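Local coordinates for protein hypothetical aspartyl-tRNA synthetase (Sulfolobus tokodaii, PDB 1WYD) that probably charges both tRNA(Asp) and tRNA(Asn) with aspartate, activating the amino acid with ATP to aspartyl-AMP before transfer to the tRNA acceptor end, at residues S138-A143 and K251-E256; R145-K150 and E243-N248; E364-A369 and F382-F387. All coordinates share one frame; numbering follows the deposited sequence.

Interaction 1 (S138-A143 and K251-E256); sequences SLALKA and KTIKEE
Leu139, Lys142 and Ala143 of helix 128-150 meet Thr252, Ile253 and Glu256 at the C-terminal end of helix 235-256, a roughly antiparallel helix pair of the class II aminoacyl-tRNA synthetase catalytic domain. The short segment axes pass 9.4 Å apart, and their N-to-C directions differ by 130°. The polar part is built by Lys142 and Glu256, which reach for each other from opposite directions. The lysine starts with CG anti to the backbone N (chi1 -165°) and then bends at chi2 and chi3, a path that carries NZ across the gap between the helices. Glu256 runs out extended beyond CG, and its OE1 receives Lys142 NZ at 2.9 Å through the syn lone pair, forming a salt bridge. OE2 of the same Glu256 carboxylate lies 3.7 Å from Leu139 CD1, so the leucine branch lines the carboxylate while CD2 touches the Glu256 main chain.

Leu139 and Glu256 cross at a slant, with the leucine CB resting against Ile253 CD1 at 4.0 Å. Ile253 CD1 also packs against Ala140, and both Ala140 and Ile253 pack on Leu408 of helix 401-409, whose first residues are predicted to bind ATP. Thr252 turns its two branches to different tasks. Its methyl CG2 stands anti to the backbone N and lies 3.8 Å from Lys142 NZ, whereas OG1, on the backbone N side, is hydrogen-bonded to Asn248 O one turn earlier and comes within 3.4 Å of Ala143 CB. One water completes the link between the helices: it accepts from Lys142 NZ at 2.8 Å and donates to Thr252 OG1 at 2.9 Å.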
loop_
_atom_site.group_PDB
_atom_site.type_symbol
_atom_site.label_atom_id
_atom_site.label_comp_id
_atom_site.label_asym_id
_atom_site.label_seq_id
_atom_site.Cartn_x
_atom_site.Cartn_y
_atom_site.Cartn_z
ATOM N N SER B 138 -1.184 11.371 2.165
ATOM C CA SER B 138 -2.212 10.560 1.539
ATOM C C SER B 138 -2.424 10.997 0.094
ATOM O O SER B 138 -2.619 10.167 -0.825
ATOM C CB SER B 138 -3.535 10.674 2.313
ATOM O OG SER B 138 -4.575 9.949 1.647
ATOM N N LEU B 139 -2.346 12.310 -0.091
ATOM C CA LEU B 139 -2.463 12.944 -1.388
ATOM C C LEU B 139 -1.217 12.622 -2.161
ATOM O O LEU B 139 -1.247 12.550 -3.390
ATOM C CB LEU B 139 -2.534 14.456 -1.168
ATOM C CG LEU B 139 -3.743 15.348 -1.458
ATOM C CD1 LEU B 139 -5.127 14.654 -1.422
ATOM C CD2 LEU B 139 -3.680 16.645 -0.563
ATOM N N ALA B 140 -0.087 12.454 -1.466
ATOM C CA ALA B 140 1.129 12.192 -2.203
ATOM C C ALA B 140 1.101 10.780 -2.795
ATOM O O ALA B 140 1.682 10.517 -3.843
ATOM C CB ALA B 140 2.319 12.384 -1.330
ATOM N N LEU B 141 0.426 9.875 -2.113
ATOM C CA LEU B 141 0.398 8.496 -2.567
ATOM C C LEU B 141 -0.568 8.334 -3.750
ATOM O O LEU B 141 -0.308 7.574 -4.713
ATOM C CB LEU B 141 0.042 7.553 -1.397
ATOM C CG LEU B 141 1.120 7.457 -0.281
ATOM C CD1 LEU B 141 0.499 7.000 1.037
ATOM C CD2 LEU B 141 2.271 6.528 -0.654
ATOM N N LYS B 142 -1.685 9.042 -3.642
ATOM C CA LYS B 142 -2.701 9.090 -4.670
ATOM C C LYS B 142 -2.039 9.583 -5.969
ATOM O O LYS B 142 -2.162 8.940 -7.002
ATOM C CB LYS B 142 -3.857 10.015 -4.211
ATOM C CG LYS B 142 -5.126 9.882 -5.022
ATOM C CD LYS B 142 -5.860 11.222 -5.228
ATOM C CE LYS B 142 -4.905 12.328 -5.738
ATOM N NZ LYS B 142 -5.566 13.390 -6.560
ATOM N N ALA B 143 -1.274 10.667 -5.885
ATOM C CA ALA B 143 -0.695 11.287 -7.083
ATOM C C ALA B 143 0.369 10.393 -7.654
ATOM O O ALA B 143 0.599 10.391 -8.879
ATOM C CB ALA B 143 -0.099 12.670 -6.790
ATOM N N LYS B 251 2.380 19.128 -7.825
ATOM C CA LYS B 251 1.181 19.764 -8.376
ATOM C C LYS B 251 -0.076 19.416 -7.577
ATOM O O LYS B 251 -0.915 20.277 -7.330
ATOM C CB LYS B 251 0.993 19.391 -9.853
ATOM C CG LYS B 251 -0.017 20.244 -10.612
ATOM C CD LYS B 251 -0.340 19.612 -11.975
ATOM C CE LYS B 251 -1.168 20.558 -12.861
ATOM N NZ LYS B 251 -2.306 19.822 -13.510
ATOM N N THR B 252 -0.222 18.160 -7.172
ATOM C CA THR B 252 -1.387 17.791 -6.363
ATOM C C THR B 252 -1.375 18.456 -4.980
ATOM O O THR B 252 -2.422 18.895 -4.471
ATOM C CB THR B 252 -1.508 16.260 -6.248
ATOM O OG1 THR B 252 -1.596 15.670 -7.564
ATOM C CG2 THR B 252 -2.810 15.883 -5.582
ATOM N N ILE B 253 -0.200 18.517 -4.361
ATOM C CA ILE B 253 -0.087 19.116 -3.046
ATOM C C ILE B 253 -0.462 20.590 -3.194
ATOM O O ILE B 253 -1.305 21.080 -2.449
ATOM C CB ILE B 253 1.339 18.963 -2.455
ATOM C CG1 ILE B 253 1.833 17.509 -2.496
ATOM C CG2 ILE B 253 1.385 19.532 -1.043
ATOM C CD1 ILE B 253 0.853 16.439 -1.965
ATOM N N LYS B 254 0.135 21.271 -4.180
ATOM C CA LYS B 254 -0.183 22.689 -4.507
ATOM C C LYS B 254 -1.650 23.051 -4.762
ATOM O O LYS B 254 -2.081 24.139 -4.409
ATOM C CB LYS B 254 0.692 23.197 -5.652
ATOM C CG LYS B 254 2.041 23.709 -5.189
ATOM C CD LYS B 254 2.953 24.103 -6.344
ATOM C CE LYS B 254 4.405 24.188 -5.855
ATOM N NZ LYS B 254 5.415 24.493 -6.939
ATOM N N GLU B 255 -2.425 22.143 -5.338
ATOM C CA GLU B 255 -3.843 22.392 -5.609
ATOM C C GLU B 255 -4.796 21.853 -4.553
ATOM O O GLU B 255 -5.706 22.547 -4.117
ATOM C CB GLU B 255 -4.232 21.792 -6.962
ATOM C CG GLU B 255 -3.843 22.633 -8.166
ATOM C CD GLU B 255 -3.881 21.833 -9.459
ATOM O OE1 GLU B 255 -3.229 22.256 -10.432
ATOM O OE2 GLU B 255 -4.568 20.783 -9.507
ATOM N N GLU B 256 -4.605 20.601 -4.173
ATOM C CA GLU B 256 -5.495 19.908 -3.251
ATOM C C GLU B 256 -5.049 20.008 -1.787
ATOM O O GLU B 256 -5.814 19.713 -0.889
ATOM C CB GLU B 256 -5.592 18.437 -3.662
ATOM C CG GLU B 256 -6.748 18.061 -4.597
ATOM C CD GLU B 256 -6.763 16.563 -4.901
ATOM O OE1 GLU B 256 -6.126 16.168 -5.884
ATOM O OE2 GLU B 256 -7.403 15.766 -4.143
HETATM O O HOH W 1 -3.428 13.633 -8.427
#

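Interaction 2 (R145-K150 and E243-N248); sequences RETLYK and EKILHN
Within the helix pair that lies against the central mixed sheet of the catalytic domain, Glu146, Thr147 and Leu148 of helix 128-150 face Ile245 and Asn248 of helix 235-256. The segment axes are 9.1 Å apart and their directions differ by 138°, with Thr147 and Ile245 bringing the backbones nearest. Asn248 carries the polar part. Its ND2 donates to Glu146 OE2 at 2.7 Å in a nearly straight bond (165°), and the acceptor lies close to the amide plane. OE2 accepts the N-H on its anti lone pair, away from the other oxygen, with the carboxylate turned 50° from the amide. Both chains leave with CG anti to the backbone N, which lets them meet crosswise between the helices.

ND2 also donates to Ala143 O, the carbonyl that receives Thr147 OG1 as well, so the amide is gripped by two acceptors on the facing helix. With the amide cut back to an alanine, Glu146 is likely to lose its cross-helix donor and the Ala143 carbonyl one of its two, with a gap opened beside Thr147. In the apolar part, Thr147 CG2 presses on Ile245 CG1 at 3.7 Å, and Ile245 CD1 sits against Leu148 CG at 4.0 Å. Leu148 also rests on Phe203 and Ile245 on Phe397, both strand residues. Tyr149 makes a cation-pi contact with Lys142 of the second subunit. Helices packed on an antiparallel-rich sheet in this way are typical of the class II synthetase catalytic fold.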
loop_
_atom_site.group_PDB
_atom_site.type_symbol
_atom_site.label_atom_id
_atom_site.label_comp_id
_atom_site.label_asym_id
_atom_site.label_seq_id
_atom_site.Cartn_x
_atom_site.Cartn_y
_atom_site.Cartn_z
ATOM N N ARG B 145 0.335 7.041 -7.550
ATOM C CA ARG B 145 -0.225 5.887 -8.220
ATOM C C ARG B 145 -0.898 6.349 -9.518
ATOM O O ARG B 145 -0.785 5.700 -10.559
ATOM C CB ARG B 145 -1.188 5.174 -7.306
ATOM C CG ARG B 145 -0.527 4.504 -6.103
ATOM C CD ARG B 145 -1.465 3.562 -5.396
ATOM N NE ARG B 145 -0.944 3.106 -4.111
ATOM C CZ ARG B 145 -1.203 3.677 -2.939
ATOM N NH1 ARG B 145 -1.982 4.745 -2.884
ATOM N NH2 ARG B 145 -0.693 3.168 -1.801
ATOM N N GLU B 146 -1.567 7.491 -9.453
ATOM C CA GLU B 146 -2.253 8.066 -10.615
ATOM C C GLU B 146 -1.351 8.152 -11.847
ATOM O O GLU B 146 -1.697 7.633 -12.904
ATOM C CB GLU B 146 -2.821 9.428 -10.216
ATOM C CG GLU B 146 -3.465 10.231 -11.317
ATOM C CD GLU B 146 -3.829 11.603 -10.804
ATOM O OE1 GLU B 146 -5.041 11.877 -10.645
ATOM O OE2 GLU B 146 -2.893 12.378 -10.514
ATOM N N THR B 147 -0.160 8.739 -11.681
ATOM C CA THR B 147 0.816 8.854 -12.748
ATOM C C THR B 147 1.184 7.493 -13.290
ATOM O O THR B 147 1.325 7.313 -14.519
ATOM C CB THR B 147 2.091 9.578 -12.260
ATOM O OG1 THR B 147 1.740 10.896 -11.860
ATOM C CG2 THR B 147 3.054 9.856 -13.433
ATOM N N LEU B 148 1.329 6.532 -12.371
ATOM C CA LEU B 148 1.785 5.198 -12.720
ATOM C C LEU B 148 0.752 4.402 -13.507
ATOM O O LEU B 148 1.123 3.663 -14.444
ATOM C CB LEU B 148 2.251 4.449 -11.460
ATOM C CG LEU B 148 3.632 4.935 -11.060
ATOM C CD1 LEU B 148 3.836 4.702 -9.572
ATOM C CD2 LEU B 148 4.701 4.263 -11.910
ATOM N N TYR B 149 -0.528 4.545 -13.122
ATOM C CA TYR B 149 -1.646 3.904 -13.809
ATOM C C TYR B 149 -1.749 4.442 -15.204
ATOM O O TYR B 149 -2.041 3.699 -16.121
ATOM C CB TYR B 149 -3.004 4.188 -13.130
ATOM C CG TYR B 149 -3.213 3.646 -11.757
ATOM C CD1 TYR B 149 -2.896 2.320 -11.447
ATOM C CD2 TYR B 149 -3.740 4.451 -10.745
ATOM C CE1 TYR B 149 -3.091 1.815 -10.153
ATOM C CE2 TYR B 149 -3.951 3.948 -9.429
ATOM C CZ TYR B 149 -3.615 2.632 -9.144
ATOM O OH TYR B 149 -3.822 2.099 -7.858
ATOM N N LYS B 150 -1.503 5.739 -15.364
ATOM C CA LYS B 150 -1.505 6.370 -16.696
ATOM C C LYS B 150 -0.458 5.736 -17.610
ATOM O O LYS B 150 -0.635 5.722 -18.823
ATOM C CB LYS B 150 -1.270 7.877 -16.590
ATOM C CG LYS B 150 -1.875 8.702 -17.710
ATOM C CD LYS B 150 -1.294 10.157 -17.805
ATOM C CE LYS B 150 -1.717 11.077 -16.638
ATOM N NZ LYS B 150 -3.191 11.035 -16.240
ATOM N N GLU B 243 10.467 11.952 -12.787
ATOM C CA GLU B 243 10.243 13.374 -13.062
ATOM C C GLU B 243 8.747 13.660 -13.187
ATOM O O GLU B 243 8.201 14.529 -12.504
ATOM C CB GLU B 243 10.987 13.801 -14.354
ATOM C CG GLU B 243 12.498 14.050 -14.205
ATOM C CD GLU B 243 13.207 14.502 -15.501
ATOM O OE1 GLU B 243 12.703 14.240 -16.633
ATOM O OE2 GLU B 243 14.294 15.127 -15.391
ATOM N N LYS B 244 8.069 12.906 -14.031
ATOM C CA LYS B 244 6.646 13.130 -14.228
ATOM C C LYS B 244 5.802 12.838 -12.985
ATOM O O LYS B 244 4.823 13.539 -12.708
ATOM C CB LYS B 244 6.146 12.319 -15.431
ATOM C CG LYS B 244 6.656 12.870 -16.779
ATOM C CD LYS B 244 6.787 11.770 -17.882
ATOM C CE LYS B 244 5.478 11.543 -18.649
ATOM N NZ LYS B 244 5.705 10.762 -19.935
ATOM N N ILE B 245 6.179 11.774 -12.267
ATOM C CA ILE B 245 5.596 11.402 -10.974
ATOM C C ILE B 245 5.714 12.561 -9.970
ATOM O O ILE B 245 4.723 13.038 -9.433
ATOM C CB ILE B 245 6.314 10.115 -10.433
ATOM C CG1 ILE B 245 5.940 8.882 -11.274
ATOM C CG2 ILE B 245 6.023 9.893 -8.916
ATOM C CD1 ILE B 245 6.541 7.614 -10.743
ATOM N N LEU B 246 6.939 13.014 -9.751
ATOM C CA LEU B 246 7.230 14.061 -8.767
ATOM C C LEU B 246 6.516 15.341 -9.099
ATOM O O LEU B 246 6.034 16.044 -8.225
ATOM C CB LEU B 246 8.717 14.349 -8.738
ATOM C CG LEU B 246 9.660 13.338 -8.119
ATOM C CD1 LEU B 246 11.039 13.953 -8.090
ATOM C CD2 LEU B 246 9.207 13.041 -6.716
ATOM N N HIS B 247 6.436 15.621 -10.386
ATOM C CA HIS B 247 5.720 16.770 -10.879
ATOM C C HIS B 247 4.242 16.650 -10.550
ATOM O O HIS B 247 3.608 17.621 -10.102
ATOM C CB HIS B 247 5.933 16.907 -12.394
ATOM C CG HIS B 247 5.332 18.143 -12.966
ATOM N ND1 HIS B 247 5.961 19.368 -12.907
ATOM C CD2 HIS B 247 4.132 18.360 -13.541
ATOM C CE1 HIS B 247 5.191 20.284 -13.463
ATOM N NE2 HIS B 247 4.071 19.699 -13.845
ATOM N N ASN B 248 3.664 15.477 -10.754
ATOM C CA ASN B 248 2.236 15.352 -10.447
ATOM C C ASN B 248 1.972 15.416 -8.937
ATOM O O ASN B 248 0.894 15.884 -8.491
ATOM C CB ASN B 248 1.684 14.079 -11.070
ATOM C CG ASN B 248 0.197 13.949 -10.925
ATOM O OD1 ASN B 248 -0.552 14.804 -11.404
ATOM N ND2 ASN B 248 -0.259 12.837 -10.304
#

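Interaction 3 (E364-A369 and F382-F387); sequences EVLEEA and FFLKWF
One face of the Phe387 ring is covered by Leu366 CD1, a CH-pi contact in which the methyl stands 3.6 Å from the centroid and only 6° off the ring normal. In the plane of the same ring, at its edge, lie the carbonyl oxygens of Phe383 and Leu384. The Phe383 ring meets the other leucine methyl obliquely, CE2 lying 4.2 Å from Leu366 CD2, while Phe329 completes an edge-to-face ring pair with Phe383. Leu366 thus spreads its two methyls from helix 363-371 onto two phenylalanines of 382-387. This part of the catalytic domain adjoins the predicted aspartate site: the Phe387 side chain is about 6 Å from that of Arg359. Nearer the leucine's root, Leu366 CB packs on Leu384 CD2 at 3.7 Å.

Glu367 crosses Leu384 at about a right angle, its CG lying 3.8 Å from Leu384 CD1. Its OE1 is drawn into a salt bridge with Arg363, one turn back on the same helix. No hydrogen bond joins the two segments, so the union is mainly apolar, made by a leucine methyl over an aromatic face and aliphatic branches meeting each other, with the one charged partner probably neutralised within its own helix.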
loop_
_atom_site.group_PDB
_atom_site.type_symbol
_atom_site.label_atom_id
_atom_site.label_comp_id
_atom_site.label_asym_id
_atom_site.label_seq_id
_atom_site.Cartn_x
_atom_site.Cartn_y
_atom_site.Cartn_z
ATOM N N GLU B 364 25.432 -14.540 -16.410
ATOM C CA GLU B 364 26.895 -14.381 -16.452
ATOM C C GLU B 364 27.380 -13.010 -15.961
ATOM O O GLU B 364 28.298 -12.930 -15.149
ATOM C CB GLU B 364 27.450 -14.680 -17.866
ATOM N N VAL B 365 26.784 -11.924 -16.446
ATOM C CA VAL B 365 27.194 -10.606 -15.952
ATOM C C VAL B 365 26.835 -10.449 -14.462
ATOM O O VAL B 365 27.619 -9.896 -13.688
ATOM C CB VAL B 365 26.693 -9.418 -16.845
ATOM C CG1 VAL B 365 25.265 -9.586 -17.198
ATOM C CG2 VAL B 365 26.871 -8.091 -16.161
ATOM N N LEU B 366 25.667 -10.948 -14.060
ATOM C CA LEU B 366 25.326 -10.969 -12.638
ATOM C C LEU B 366 26.378 -11.749 -11.839
ATOM O O LEU B 366 26.827 -11.305 -10.799
ATOM C CB LEU B 366 23.951 -11.577 -12.402
ATOM C CG LEU B 366 22.732 -10.669 -12.548
ATOM C CD1 LEU B 366 21.479 -11.515 -12.638
ATOM C CD2 LEU B 366 22.606 -9.671 -11.411
ATOM N N GLU B 367 26.780 -12.902 -12.355
ATOM C CA GLU B 367 27.691 -13.777 -11.624
ATOM C C GLU B 367 29.084 -13.194 -11.518
ATOM O O GLU B 367 29.750 -13.348 -10.490
ATOM C CB GLU B 367 27.749 -15.156 -12.258
ATOM C CG GLU B 367 27.005 -16.208 -11.462
ATOM C CD GLU B 367 26.776 -17.472 -12.259
ATOM O OE1 GLU B 367 25.962 -18.308 -11.815
ATOM O OE2 GLU B 367 27.413 -17.630 -13.327
ATOM N N GLU B 368 29.502 -12.512 -12.580
ATOM C CA GLU B 368 30.766 -11.787 -12.592
ATOM C C GLU B 368 30.725 -10.665 -11.543
ATOM O O GLU B 368 31.632 -10.549 -10.704
ATOM C CB GLU B 368 31.078 -11.275 -14.010
ATOM C CG GLU B 368 32.474 -10.693 -14.217
ATOM C CD GLU B 368 33.592 -11.539 -13.602
ATOM O OE1 GLU B 368 33.879 -12.649 -14.123
ATOM O OE2 GLU B 368 34.189 -11.085 -12.592
ATOM N N ALA B 369 29.646 -9.889 -11.542
ATOM C CA ALA B 369 29.516 -8.765 -10.609
ATOM C C ALA B 369 29.656 -9.218 -9.162
ATOM O O ALA B 369 30.376 -8.612 -8.378
ATOM C CB ALA B 369 28.205 -8.064 -10.821
ATOM N N PHE B 382 19.327 -18.275 -5.376
ATOM C CA PHE B 382 17.949 -17.802 -5.230
ATOM C C PHE B 382 17.629 -16.543 -6.069
ATOM O O PHE B 382 16.461 -16.284 -6.394
ATOM C CB PHE B 382 17.626 -17.553 -3.756
ATOM C CG PHE B 382 18.200 -16.271 -3.219
ATOM C CD1 PHE B 382 19.550 -16.194 -2.844
ATOM C CD2 PHE B 382 17.401 -15.138 -3.083
ATOM C CE1 PHE B 382 20.102 -15.015 -2.349
ATOM C CE2 PHE B 382 17.930 -13.947 -2.574
ATOM C CZ PHE B 382 19.286 -13.885 -2.206
ATOM N N PHE B 383 18.667 -15.782 -6.412
ATOM C CA PHE B 383 18.524 -14.595 -7.241
ATOM C C PHE B 383 18.914 -14.879 -8.696
ATOM O O PHE B 383 18.240 -14.446 -9.626
ATOM C CB PHE B 383 19.391 -13.467 -6.648
ATOM C CG PHE B 383 19.132 -12.084 -7.218
ATOM C CD1 PHE B 383 18.636 -11.061 -6.386
ATOM C CD2 PHE B 383 19.462 -11.777 -8.535
ATOM C CE1 PHE B 383 18.418 -9.763 -6.869
ATOM C CE2 PHE B 383 19.251 -10.490 -9.037
ATOM C CZ PHE B 383 18.729 -9.476 -8.198
ATOM N N LEU B 384 20.010 -15.596 -8.883
ATOM C CA LEU B 384 20.526 -15.932 -10.206
ATOM C C LEU B 384 19.621 -16.789 -11.085
ATOM O O LEU B 384 19.493 -16.519 -12.292
ATOM C CB LEU B 384 21.872 -16.621 -10.063
ATOM C CG LEU B 384 22.962 -15.765 -9.423
ATOM C CD1 LEU B 384 24.137 -16.690 -9.073
ATOM C CD2 LEU B 384 23.385 -14.650 -10.376
ATOM N N LYS B 385 18.974 -17.784 -10.479
ATOM C CA LYS B 385 18.232 -18.816 -11.217
ATOM C C LYS B 385 17.188 -18.279 -12.180
ATOM O O LYS B 385 17.000 -18.841 -13.262
ATOM C CB LYS B 385 17.519 -19.783 -10.255
ATOM C CG LYS B 385 16.384 -19.135 -9.475
ATOM C CD LYS B 385 15.266 -20.129 -9.204
ATOM C CE LYS B 385 15.360 -20.664 -7.785
ATOM N NZ LYS B 385 14.142 -21.462 -7.510
ATOM N N TRP B 386 16.486 -17.225 -11.761
ATOM C CA TRP B 386 15.361 -16.696 -12.518
ATOM C C TRP B 386 15.798 -16.176 -13.879
ATOM O O TRP B 386 15.025 -16.219 -14.822
ATOM C CB TRP B 386 14.661 -15.592 -11.739
ATOM C CG TRP B 386 14.315 -15.988 -10.364
ATOM C CD1 TRP B 386 14.913 -15.563 -9.209
ATOM C CD2 TRP B 386 13.277 -16.902 -9.976
ATOM N NE1 TRP B 386 14.316 -16.170 -8.127
ATOM C CE2 TRP B 386 13.304 -16.989 -8.566
ATOM C CE3 TRP B 386 12.321 -17.656 -10.681
ATOM C CZ2 TRP B 386 12.432 -17.801 -7.850
ATOM C CZ3 TRP B 386 11.447 -18.476 -9.964
ATOM C CH2 TRP B 386 11.508 -18.536 -8.563
ATOM N N PHE B 387 17.056 -15.749 -13.967
ATOM C CA PHE B 387 17.656 -15.190 -15.199
ATOM C C PHE B 387 18.081 -16.228 -16.250
ATOM O O PHE B 387 18.563 -15.864 -17.318
ATOM C CB PHE B 387 18.837 -14.265 -14.848
ATOM C CG PHE B 387 18.429 -13.068 -14.042
ATOM C CD1 PHE B 387 18.150 -13.189 -12.690
ATOM C CD2 PHE B 387 18.268 -11.829 -14.647
ATOM C CE1 PHE B 387 17.726 -12.118 -11.960
ATOM C CE2 PHE B 387 17.865 -10.742 -13.898
ATOM C CZ PHE B 387 17.580 -10.901 -12.551
#

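All three contacts belong to the class II catalytic domain. Interactions 1 and 2 are successive levels of one interface, helix 128-150 against helix 235-256, with centres 10 Å apart; because the helices run roughly antiparallel, interaction 2 lies within the chain span that interaction 1 closes. Asn248 of interaction 2 contacts both levels. Interaction 3 is a short-range pairing later in the chain, its centre 39 Å from that of interaction 1 and 32 Å from that of interaction 2. Residues of all three sites reach the second subunit, so the helix pair beside the central sheet and the distant pairing of helix 363-371 with 382-387 both adjoin the homodimer partner.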